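Invasion-associated protein B (Bartonella henselae, PDB 3DTD) is of unknown biochemical function but is probably involved in the invasion of host cells by this bacterium. Local coordinates at residues C[133-138]-C[143-148]; C[48-51]-C[57-60]; C[124-129]-C[158-163]. All blocks are in the same frame, centred on the assembly; numbering follows the deposited sequence.

Contact 1 (C[133-138]-C[143-148])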
ATOM      1  N   LEU C 133      31.800  -8.058 -27.169  1.00 43.77           N
ATOM      2  CA  LEU C 133      31.354  -9.414 -26.855  1.00 43.75           C
ATOM      3  C   LEU C 133      30.595 -10.039 -28.024  1.00 41.95           C
ATOM      4  O   LEU C 133      29.823  -9.362 -28.706  1.00 41.50           O
ATOM      5  CB  LEU C 133      30.478  -9.436 -25.599  1.00 43.71           C
ATOM      6  CG  LEU C 133      30.962  -9.192 -24.160  1.00 45.76           C
ATOM      7  CD1 LEU C 133      32.485  -9.086 -24.001  1.00 43.26           C
ATOM      8  CD2 LEU C 133      30.295  -7.968 -23.581  1.00 46.50           C
ATOM      9  N   ALA C 134      30.826 -11.330 -28.246  1.00 41.94           N
ATOM     10  CA  ALA C 134      30.115 -12.095 -29.272  1.00 42.56           C
ATOM     11  C   ALA C 134      29.638 -13.431 -28.706  1.00 40.75           C
ATOM     12  O   ALA C 134      30.428 -14.199 -28.149  1.00 40.17           O
ATOM     13  CB  ALA C 134      31.007 -12.315 -30.490  1.00 43.45           C
ATOM     14  N   MET C 135      28.341 -13.697 -28.844  1.00 42.05           N
ATOM     15  CA  MET C 135      27.743 -14.939 -28.337  1.00 41.47           C
ATOM     16  C   MET C 135      26.577 -15.408 -29.211  1.00 43.88           C
ATOM     17  O   MET C 135      26.214 -14.744 -30.182  1.00 43.74           O
ATOM     18  CB  MET C 135      27.330 -14.792 -26.862  1.00 39.15           C
ATOM     19  CG  MET C 135      26.345 -13.668 -26.571  1.00 39.34           C
ATOM     20  SD  MET C 135      26.433 -13.064 -24.871  1.00 36.97           S
ATOM     21  CE  MET C 135      27.833 -11.957 -24.962  1.00 41.61           C
ATOM     22  N   THR C 136      26.004 -16.559 -28.864  1.00 46.07           N
ATOM     23  CA  THR C 136      24.899 -17.145 -29.616  1.00 45.18           C
ATOM     24  C   THR C 136      23.635 -17.182 -28.749  1.00 45.55           C
ATOM     25  O   THR C 136      23.684 -17.578 -27.586  1.00 44.57           O
ATOM     26  CB  THR C 136      25.258 -18.576 -30.098  1.00 45.92           C
ATOM     27  OG1 THR C 136      26.568 -18.574 -30.680  1.00 48.52           O
ATOM     28  CG2 THR C 136      24.260 -19.073 -31.126  1.00 42.10           C
ATOM     29  N   ILE C 137      22.515 -16.753 -29.321  1.00 44.98           N
ATOM     30  CA  ILE C 137      21.219 -16.809 -28.646  1.00 46.74           C
ATOM     31  C   ILE C 137      20.622 -18.215 -28.767  1.00 47.88           C
ATOM     32  O   ILE C 137      20.625 -18.801 -29.852  1.00 46.29           O
ATOM     33  CB  ILE C 137      20.239 -15.749 -29.224  1.00 47.58           C
ATOM     34  CG1 ILE C 137      20.871 -14.351 -29.176  1.00 45.71           C
ATOM     35  CG2 ILE C 137      18.905 -15.752 -28.471  1.00 47.00           C
ATOM     36  CD1 ILE C 137      20.098 -13.282 -29.929  1.00 46.42           C
ATOM     37  N   ALA C 138      20.141 -18.756 -27.649  1.00 49.70           N
ATOM     38  CA  ALA C 138      19.419 -20.029 -27.649  1.00 52.06           C
ATOM     39  C   ALA C 138      17.984 -19.802 -28.110  1.00 55.33           C
ATOM     40  O   ALA C 138      17.069 -19.613 -27.306  1.00 59.19           O
ATOM     41  CB  ALA C 138      19.454 -20.677 -26.284  1.00 43.66           C
ATOM     42  N   PRO C 143      20.604 -17.368 -33.530  1.00 52.45           N
ATOM     43  CA  PRO C 143      21.131 -16.098 -34.033  1.00 53.20           C
ATOM     44  C   PRO C 143      22.293 -15.572 -33.184  1.00 56.28           C
ATOM     45  O   PRO C 143      22.342 -15.838 -31.982  1.00 52.19           O
ATOM     46  CB  PRO C 143      19.924 -15.143 -33.933  1.00 52.63           C
ATOM     47  CG  PRO C 143      18.749 -15.992 -33.545  1.00 52.91           C
ATOM     48  CD  PRO C 143      19.315 -17.175 -32.842  1.00 51.81           C
ATOM     49  N   PRO C 144      23.238 -14.842 -33.806  1.00 60.00           N
ATOM     50  CA  PRO C 144      24.319 -14.256 -33.016  1.00 58.65           C
ATOM     51  C   PRO C 144      23.882 -13.000 -32.258  1.00 56.92           C
ATOM     52  O   PRO C 144      22.964 -12.297 -32.688  1.00 56.50           O
ATOM     53  CB  PRO C 144      25.371 -13.905 -34.071  1.00 60.17           C
ATOM     54  CG  PRO C 144      24.589 -13.653 -35.313  1.00 61.13           C
ATOM     55  CD  PRO C 144      23.374 -14.538 -35.245  1.00 60.52           C
ATOM     56  N   LEU C 145      24.528 -12.751 -31.122  1.00 54.51           N
ATOM     57  CA  LEU C 145      24.381 -11.495 -30.395  1.00 53.27           C
ATOM     58  C   LEU C 145      25.760 -10.845 -30.354  1.00 54.44           C
ATOM     59  O   LEU C 145      26.663 -11.327 -29.663  1.00 51.05           O
ATOM     60  CB  LEU C 145      23.822 -11.733 -28.984  1.00 51.62           C
ATOM     61  CG  LEU C 145      23.400 -10.519 -28.139  1.00 53.15           C
ATOM     62  CD1 LEU C 145      22.240  -9.756 -28.769  1.00 52.22           C
ATOM     63  CD2 LEU C 145      23.037 -10.939 -26.724  1.00 50.15           C
ATOM     64  N   ASN C 146      25.920  -9.763 -31.114  1.00 56.36           N
ATOM     65  CA  ASN C 146      27.233  -9.151 -31.328  1.00 57.01           C
ATOM     66  C   ASN C 146      27.333  -7.676 -30.939  1.00 56.32           C
ATOM     67  O   ASN C 146      28.407  -7.081 -31.036  1.00 56.43           O
ATOM     68  CB  ASN C 146      27.671  -9.327 -32.790  1.00 59.20           C
ATOM     69  CG  ASN C 146      27.880 -10.785 -33.181  1.00 62.65           C
ATOM     70  OD1 ASN C 146      28.223 -11.634 -32.353  1.00 63.76           O
ATOM     71  ND2 ASN C 146      27.683 -11.076 -34.461  1.00 62.30           N
ATOM     72  N   ASP C 147      26.222  -7.093 -30.491  1.00 55.86           N
ATOM     73  CA  ASP C 147      26.166  -5.655 -30.205  1.00 57.81           C
ATOM     74  C   ASP C 147      26.473  -5.265 -28.748  1.00 55.12           C
ATOM     75  O   ASP C 147      26.387  -4.092 -28.378  1.00 54.72           O
ATOM     76  CB  ASP C 147      24.825  -5.055 -30.670  1.00 62.72           C
ATOM     77  CG  ASP C 147      23.609  -5.741 -30.048  1.00 71.79           C
ATOM     78  OD1 ASP C 147      22.478  -5.294 -30.336  1.00 81.02           O
ATOM     79  OD2 ASP C 147      23.765  -6.716 -29.281  1.00 74.12           O
ATOM     80  N   LEU C 148      26.835  -6.251 -27.934  1.00 51.17           N
ATOM     81  CA  LEU C 148      27.177  -6.013 -26.534  1.00 46.73           C
ATOM     82  C   LEU C 148      28.672  -5.755 -26.348  1.00 44.22           C
ATOM     83  O   LEU C 148      29.503  -6.299 -27.073  1.00 45.14           O
ATOM     84  CB  LEU C 148      26.731  -7.190 -25.665  1.00 47.15           C
ATOM     85  CG  LEU C 148      25.407  -7.173 -24.893  1.00 47.34           C
ATOM     86  CD1 LEU C 148      24.238  -6.570 -25.663  1.00 46.46           C
ATOM     87  CD2 LEU C 148      25.095  -8.591 -24.461  1.00 44.01           C
TER
HETATM   88  O   HOH W   1      27.275  -9.504 -27.886  1.00 46.72           O

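Contact 2 (C[48-51]-C[57-60])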
ATOM      1  N   HIS C  48      35.308  -2.866 -11.187  1.00 36.12           N
ATOM      2  CA  HIS C  48      34.033  -3.261 -11.797  1.00 33.95           C
ATOM      3  C   HIS C  48      33.326  -2.208 -12.639  1.00 33.69           C
ATOM      4  O   HIS C  48      33.561  -1.014 -12.491  1.00 32.58           O
ATOM      5  CB  HIS C  48      33.077  -3.859 -10.754  1.00 31.25           C
ATOM      6  CG  HIS C  48      32.736  -2.926  -9.637  1.00 33.61           C
ATOM      7  ND1 HIS C  48      31.563  -2.208  -9.603  1.00 36.89           N
ATOM      8  CD2 HIS C  48      33.417  -2.590  -8.517  1.00 31.33           C
ATOM      9  CE1 HIS C  48      31.530  -1.477  -8.504  1.00 36.66           C
ATOM     10  NE2 HIS C  48      32.644  -1.687  -7.830  1.00 34.86           N
ATOM     11  N   ARG C  49      32.460  -2.695 -13.525  1.00 34.61           N
ATOM     12  CA  ARG C  49      31.726  -1.888 -14.492  1.00 35.47           C
ATOM     13  C   ARG C  49      30.415  -2.592 -14.874  1.00 37.50           C
ATOM     14  O   ARG C  49      30.412  -3.787 -15.171  1.00 37.22           O
ATOM     15  CB  ARG C  49      32.595  -1.669 -15.739  1.00 34.53           C
ATOM     16  CG  ARG C  49      31.866  -1.133 -16.966  1.00 32.80           C
ATOM     17  CD  ARG C  49      31.929   0.378 -17.024  1.00 34.51           C
ATOM     18  NE  ARG C  49      30.894   0.944 -17.885  1.00 35.25           N
ATOM     19  CZ  ARG C  49      30.099   1.957 -17.552  1.00 35.17           C
ATOM     20  NH1 ARG C  49      30.211   2.557 -16.373  1.00 34.56           N
ATOM     21  NH2 ARG C  49      29.197   2.379 -18.419  1.00 33.44           N
ATOM     22  N   GLN C  50      29.313  -1.886 -14.868  1.00 39.06           N
ATOM     23  CA  GLN C  50      28.143  -2.423 -15.471  1.00 38.82           C
ATOM     24  C   GLN C  50      27.625  -1.589 -16.579  1.00 35.44           C
ATOM     25  O   GLN C  50      27.830  -0.430 -16.606  1.00 36.10           O
ATOM     26  CB  GLN C  50      27.091  -2.771 -14.444  1.00 37.86           C
ATOM     27  CG  GLN C  50      26.508  -1.649 -13.769  1.00 50.42           C
ATOM     28  CD  GLN C  50      25.764  -2.044 -12.557  1.00 51.58           C
ATOM     29  OE1 GLN C  50      25.113  -1.243 -11.963  1.00 47.86           O
ATOM     30  NE2 GLN C  50      25.860  -3.280 -12.183  1.00 56.67           N
ATOM     31  N   GLU C  51      26.986  -2.226 -17.525  1.00 34.08           N
ATOM     32  CA  GLU C  51      26.366  -1.556 -18.657  1.00 36.16           C
ATOM     33  C   GLU C  51      24.849  -1.722 -18.612  1.00 37.00           C
ATOM     34  O   GLU C  51      24.336  -2.796 -18.298  1.00 36.14           O
ATOM     35  CB  GLU C  51      26.925  -2.067 -19.989  1.00 37.80           C
ATOM     36  CG  GLU C  51      28.457  -2.101 -20.099  1.00 38.06           C
ATOM     37  CD  GLU C  51      29.118  -0.722 -20.206  1.00 42.91           C
ATOM     38  OE1 GLU C  51      28.419   0.302 -20.387  1.00 47.50           O
ATOM     39  OE2 GLU C  51      30.362  -0.666 -20.115  1.00 43.92           O
ATOM     40  N   ARG C  57      18.264  -0.800 -16.981  1.00 50.20           N
ATOM     41  CA  ARG C  57      18.512  -2.079 -16.322  1.00 52.39           C
ATOM     42  C   ARG C  57      19.805  -2.727 -16.834  1.00 49.35           C
ATOM     43  O   ARG C  57      20.160  -2.586 -18.007  1.00 46.37           O
ATOM     44  CB  ARG C  57      17.303  -3.023 -16.420  1.00 54.43           C
ATOM     45  CG  ARG C  57      17.000  -3.560 -17.802  1.00 63.84           C
ATOM     46  CD  ARG C  57      16.288  -4.896 -17.717  1.00 72.92           C
ATOM     47  NE  ARG C  57      16.389  -5.628 -18.976  1.00 81.85           N
ATOM     48  CZ  ARG C  57      17.258  -6.604 -19.231  1.00 85.07           C
ATOM     49  NH1 ARG C  57      18.125  -7.012 -18.313  1.00 84.62           N
ATOM     50  NH2 ARG C  57      17.252  -7.182 -20.423  1.00 85.09           N
ATOM     51  N   VAL C  58      20.500  -3.417 -15.933  1.00 45.55           N
ATOM     52  CA  VAL C  58      21.809  -4.008 -16.209  1.00 43.38           C
ATOM     53  C   VAL C  58      21.708  -5.181 -17.184  1.00 43.35           C
ATOM     54  O   VAL C  58      20.973  -6.138 -16.945  1.00 45.27           O
ATOM     55  CB  VAL C  58      22.513  -4.454 -14.897  1.00 44.09           C
ATOM     56  CG1 VAL C  58      23.919  -4.987 -15.172  1.00 41.10           C
ATOM     57  CG2 VAL C  58      22.576  -3.301 -13.904  1.00 43.81           C
ATOM     58  N   VAL C  59      22.453  -5.085 -18.281  1.00 42.71           N
ATOM     59  CA  VAL C  59      22.467  -6.109 -19.326  1.00 42.68           C
ATOM     60  C   VAL C  59      23.775  -6.910 -19.269  1.00 43.15           C
ATOM     61  O   VAL C  59      23.775  -8.139 -19.387  1.00 44.58           O
ATOM     62  CB  VAL C  59      22.266  -5.471 -20.729  1.00 41.53           C
ATOM     63  CG1 VAL C  59      22.225  -6.521 -21.827  1.00 43.82           C
ATOM     64  CG2 VAL C  59      20.994  -4.641 -20.760  1.00 40.91           C
ATOM     65  N   VAL C  60      24.880  -6.200 -19.066  1.00 41.88           N
ATOM     66  CA  VAL C  60      26.198  -6.815 -18.969  1.00 39.43           C
ATOM     67  C   VAL C  60      27.013  -6.169 -17.832  1.00 38.82           C
ATOM     68  O   VAL C  60      26.899  -4.973 -17.589  1.00 42.14           O
ATOM     69  CB  VAL C  60      26.923  -6.854 -20.372  1.00 40.55           C
ATOM     70  CG1 VAL C  60      26.932  -5.500 -21.030  1.00 51.33           C
ATOM     71  CG2 VAL C  60      28.328  -7.405 -20.288  1.00 46.94           C
TER

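Contact 3 (C[124-129]-C[158-163])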
ATOM      1  N   ALA C 124      46.331  -4.605 -24.075  1.00 45.39           N
ATOM      2  CA  ALA C 124      45.338  -4.262 -25.095  1.00 43.55           C
ATOM      3  C   ALA C 124      44.124  -3.576 -24.484  1.00 44.34           C
ATOM      4  O   ALA C 124      43.580  -2.643 -25.072  1.00 46.26           O
ATOM      5  CB  ALA C 124      44.914  -5.506 -25.871  1.00 41.59           C
ATOM      6  N   LEU C 125      43.717  -4.047 -23.304  1.00 44.84           N
ATOM      7  CA  LEU C 125      42.627  -3.459 -22.518  1.00 44.49           C
ATOM      8  C   LEU C 125      42.921  -2.014 -22.101  1.00 44.56           C
ATOM      9  O   LEU C 125      42.023  -1.172 -22.101  1.00 43.64           O
ATOM     10  CB  LEU C 125      42.360  -4.313 -21.270  1.00 43.18           C
ATOM     11  CG  LEU C 125      41.193  -5.292 -21.063  1.00 44.78           C
ATOM     12  CD1 LEU C 125      40.339  -5.576 -22.290  1.00 39.85           C
ATOM     13  CD2 LEU C 125      41.705  -6.579 -20.441  1.00 39.38           C
ATOM     14  N   ARG C 126      44.179  -1.746 -21.749  1.00 45.34           N
ATOM     15  CA  ARG C 126      44.634  -0.405 -21.360  1.00 44.71           C
ATOM     16  C   ARG C 126      44.589   0.587 -22.516  1.00 44.87           C
ATOM     17  O   ARG C 126      44.295   1.761 -22.313  1.00 47.80           O
ATOM     18  CB  ARG C 126      46.056  -0.446 -20.794  1.00 43.34           C
ATOM     19  CG  ARG C 126      46.258  -1.426 -19.665  1.00 40.01           C
ATOM     20  CD  ARG C 126      47.679  -1.388 -19.152  1.00 28.69           C
ATOM     21  NE  ARG C 126      47.738  -0.522 -17.986  1.00 41.85           N
ATOM     22  CZ  ARG C 126      48.001  -0.936 -16.754  1.00 38.75           C
ATOM     23  NH1 ARG C 126      48.277  -2.211 -16.507  1.00 43.56           N
ATOM     24  NH2 ARG C 126      48.004  -0.059 -15.768  1.00 25.49           N
ATOM     25  N   ALA C 127      44.873   0.104 -23.724  1.00 45.54           N
ATOM     26  CA  ALA C 127      44.895   0.946 -24.920  1.00 48.41           C
ATOM     27  C   ALA C 127      43.562   0.975 -25.672  1.00 48.78           C
ATOM     28  O   ALA C 127      43.383   1.772 -26.596  1.00 51.67           O
ATOM     29  CB  ALA C 127      46.027   0.504 -25.857  1.00 48.14           C
ATOM     30  N   GLY C 128      42.630   0.117 -25.271  1.00 47.25           N
ATOM     31  CA  GLY C 128      41.366  -0.044 -25.987  1.00 42.82           C
ATOM     32  C   GLY C 128      40.256   0.896 -25.566  1.00 41.28           C
ATOM     33  O   GLY C 128      40.361   1.571 -24.544  1.00 42.06           O
ATOM     34  N   LYS C 129      39.192   0.927 -26.366  1.00 42.43           N
ATOM     35  CA  LYS C 129      38.003   1.735 -26.083  1.00 47.13           C
ATOM     36  C   LYS C 129      36.797   0.876 -25.693  1.00 45.53           C
ATOM     37  O   LYS C 129      36.067   1.206 -24.757  1.00 44.49           O
ATOM     38  CB  LYS C 129      37.660   2.633 -27.278  1.00 50.56           C
ATOM     39  CG  LYS C 129      38.236   4.048 -27.163  1.00 64.97           C
ATOM     40  CD  LYS C 129      38.563   4.663 -28.518  1.00 77.33           C
ATOM     41  CE  LYS C 129      39.979   4.308 -28.955  1.00 86.60           C
ATOM     42  NZ  LYS C 129      40.376   5.016 -30.201  1.00 90.68           N
ATOM     43  N   ALA C 158      42.182   2.692 -13.261  1.00 39.13           N
ATOM     44  CA  ALA C 158      41.635   1.824 -12.221  1.00 37.91           C
ATOM     45  C   ALA C 158      42.561   0.638 -11.924  1.00 36.29           C
ATOM     46  O   ALA C 158      42.720   0.251 -10.769  1.00 36.80           O
ATOM     47  CB  ALA C 158      40.234   1.347 -12.581  1.00 36.07           C
ATOM     48  N   LEU C 159      43.184   0.083 -12.960  1.00 36.49           N
ATOM     49  CA  LEU C 159      44.130  -1.018 -12.776  1.00 38.79           C
ATOM     50  C   LEU C 159      45.412  -0.569 -12.073  1.00 40.69           C
ATOM     51  O   LEU C 159      45.957  -1.306 -11.257  1.00 44.58           O
ATOM     52  CB  LEU C 159      44.437  -1.709 -14.105  1.00 37.69           C
ATOM     53  CG  LEU C 159      45.279  -2.986 -14.084  1.00 38.13           C
ATOM     54  CD1 LEU C 159      44.758  -4.021 -13.087  1.00 37.00           C
ATOM     55  CD2 LEU C 159      45.321  -3.562 -15.475  1.00 38.14           C
ATOM     56  N   ASN C 160      45.867   0.645 -12.381  1.00 41.18           N
ATOM     57  CA  ASN C 160      46.982   1.285 -11.678  1.00 42.60           C
ATOM     58  C   ASN C 160      46.734   1.472 -10.185  1.00 42.93           C
ATOM     59  O   ASN C 160      47.648   1.316  -9.375  1.00 46.88           O
ATOM     60  CB  ASN C 160      47.305   2.645 -12.302  1.00 41.89           C
ATOM     61  CG  ASN C 160      47.961   2.525 -13.660  1.00 42.09           C
ATOM     62  OD1 ASN C 160      48.353   1.443 -14.074  1.00 41.95           O
ATOM     63  ND2 ASN C 160      48.080   3.644 -14.363  1.00 41.27           N
ATOM     64  N   ARG C 161      45.495   1.822  -9.845  1.00 45.09           N
ATOM     65  CA  ARG C 161      45.045   1.926  -8.462  1.00 43.31           C
ATOM     66  C   ARG C 161      45.002   0.557  -7.776  1.00 42.48           C
ATOM     67  O   ARG C 161      45.376   0.439  -6.610  1.00 44.92           O
ATOM     68  CB  ARG C 161      43.682   2.628  -8.406  1.00 42.42           C
ATOM     69  CG  ARG C 161      43.087   2.813  -7.012  1.00 43.46           C
ATOM     70  CD  ARG C 161      43.977   3.618  -6.095  1.00 44.87           C
ATOM     71  NE  ARG C 161      43.337   3.833  -4.805  1.00 53.63           N
ATOM     72  CZ  ARG C 161      43.985   4.072  -3.671  1.00 55.25           C
ATOM     73  NH1 ARG C 161      45.312   4.123  -3.653  1.00 57.42           N
ATOM     74  NH2 ARG C 161      43.300   4.251  -2.552  1.00 55.56           N
ATOM     75  N   LEU C 162      44.567  -0.463  -8.514  1.00 43.60           N
ATOM     76  CA  LEU C 162      44.570  -1.845  -8.038  1.00 45.58           C
ATOM     77  C   LEU C 162      45.976  -2.372  -7.742  1.00 48.93           C
ATOM     78  O   LEU C 162      46.170  -3.128  -6.787  1.00 50.25           O
ATOM     79  CB  LEU C 162      43.848  -2.758  -9.039  1.00 44.06           C
ATOM     80  CG  LEU C 162      42.570  -3.477  -8.591  1.00 42.22           C
ATOM     81  CD1 LEU C 162      41.525  -2.561  -7.985  1.00 34.12           C
ATOM     82  CD2 LEU C 162      41.994  -4.277  -9.736  1.00 34.43           C
ATOM     83  N   ILE C 163      46.942  -1.962  -8.566  1.00 50.30           N
ATOM     84  CA  ILE C 163      48.361  -2.279  -8.361  1.00 51.09           C
ATOM     85  C   ILE C 163      48.876  -1.594  -7.094  1.00 51.75           C
ATOM     86  O   ILE C 163      49.557  -2.215  -6.280  1.00 54.81           O
ATOM     87  CB  ILE C 163      49.217  -1.903  -9.609  1.00 51.28           C
ATOM     88  CG1 ILE C 163      48.824  -2.776 -10.809  1.00 48.07           C
ATOM     89  CG2 ILE C 163      50.713  -2.069  -9.335  1.00 52.53           C
ATOM     90  CD1 ILE C 163      49.165  -2.191 -12.165  1.00 46.16           C
TER

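Contact 1 (C[133-138]-C[143-148])
M135 and L145 form an antiparallel hydrogen-bonded pair, the middle of four backbone hydrogen bonds that tie 133-138 to 143-148: M135 N reaches L145 O at 3.0 Å, and the return bond from L145 N to M135 O, 2.8 Å long, is almost straight at 177°. I137 N meets P143 O at 2.8 Å and L133 N bonds L148 O, extending the pairing in both directions. A water joins the strands beside this last bond, donating to L133 O and L145 O and accepting from L148 N. Two CA-H...O contacts, from A134 CA to L145 O and from P144 CA to M135 O, fill in between the stronger bonds. The segments belong to the beta hairpin of strands 130-136 and 144-151, at one border of the four-stranded antiparallel sheet, with strand 88-92 on the other side of 130-136. Apolar contacts gather on the face of M135 and L145, whose side chains run side by side, M135 CG 4.0 Å from L145 CB. I137, with CG1 turned beside its own backbone N (chi1 -54°), slants across L145 and brings CG1 to 3.9 Å from L145 CB, while its CB packs on P143 CD. M135 also touches I82 and V78.

Contact 2 (C[48-51]-C[57-60])
E51 and V60 lie side by side with their side chains pointing the same way, V60 CG1 resting 3.6 Å from E51 CB and almost as near to CG. V60 CG1 stands between its own backbone N and carbonyl carbon (chi1 52°), and this rotation is what lays the methyl along the aliphatic part of the glutamate. Beyond CG the glutamate bends at chi2 (-71°), and its carboxylate leads away from V60 to R49, two residues back on the same strand. The arginine grips it side-on with two nitrogens, NE to OE2 at 2.8 Å and NH2 to OE1 at 3.0 Å. E51 OE2 lies near the guanidinium plane, but both nitrogens approach from above the carboxylate plane. OE2 also accepts from Q151 N, so the buried acid is linked to strand 144-151 as well.

Q50 and V58 meet quite differently, crossing at about a right angle. The extended glutamine chain presents its amide to one branch of the valine, with Q50 CD 3.7 Å from V58 CG2, while V58 CG1 approaches Q50 CB. Between the two pairs, E51 N donates to V60 O at 2.7 Å and E51 O accepts from V59 N at 3.0 Å, both bonds nearly straight. L25 of a third subunit packs on V59 and V60. With V59 and V60 both set opposite the single residue E51, the arrangement is a classic beta bulge, placed near the turn of the antiparallel hairpin formed by strands 42-52 and 58-66.

Contact 3 (C[124-129]-C[158-163])
R126 reaches from 124-129 to 158-163 and supplies more of the buried surface than any other residue. Its backbone stays well back, the nearest CA atoms, those of R126 and L159, being 8.6 Å apart, and the long side chain covers the distance. A bend at chi3 (97°) sets the guanidinium against the first turn of 158-163. NE donates to S156 OG, just ahead of that segment, so the flat group is tethered near the start of helix 155-168 by a polar bond while its outer nitrogens lie against the side chains of L159, N160 and I163.

L159 comes next in buried surface. Its side chain crosses the arginine at about a right angle and puts CD2 over one face of the guanidinium, 3.4 Å from R126 NH1 and 4.0 Å from R126 CZ. The leucine CG is anti to its backbone N (chi1 -173°), which directs the branched end toward the arginine. The leucine thus sets one methyl over the NH1 end of the guanidinium face.

N160 lies near the edge of the guanidinium, but its placement is doubtful: the modelled approach of its OD1 to R126 NH2 is too close to be reliable, and the nature of that interaction remains open. I163 CD1 adds a looser touch near the same edge.

R126 thus bridges the end of helix 119-127 to helix 155-168. The first helix packs through A124 and L125 on V92 of strand 88-92, whereas the second lies on the larger sheet, with A158, L159 and L162 against M47 of strand 42-52 and A158 and L162 also against I34 of strand 32-39.

Overall arrangement
Contacts 1 and 2 both join the strands of a hairpin and rest on backbone hydrogen bonds, but in different sheets: contact 1 in the four-stranded one, contact 2 in the seven-stranded one. They touch where L133 CD2 packs on V60 CG2. All three contacts are partly buried, mixing buried residues (three in contact 1, two in contact 2, L159 alone in contact 3) with exposed ones. Contact 1 adds a bridging water and apolar packing, contact 2 a beta bulge beside a salt bridge within one strand. Contact 3 buries less surface than either and depends on side chains alone, chiefly one arginine reaching between helices. In sequence it encloses contact 1, yet the two lie on opposite sides of the chain's centre.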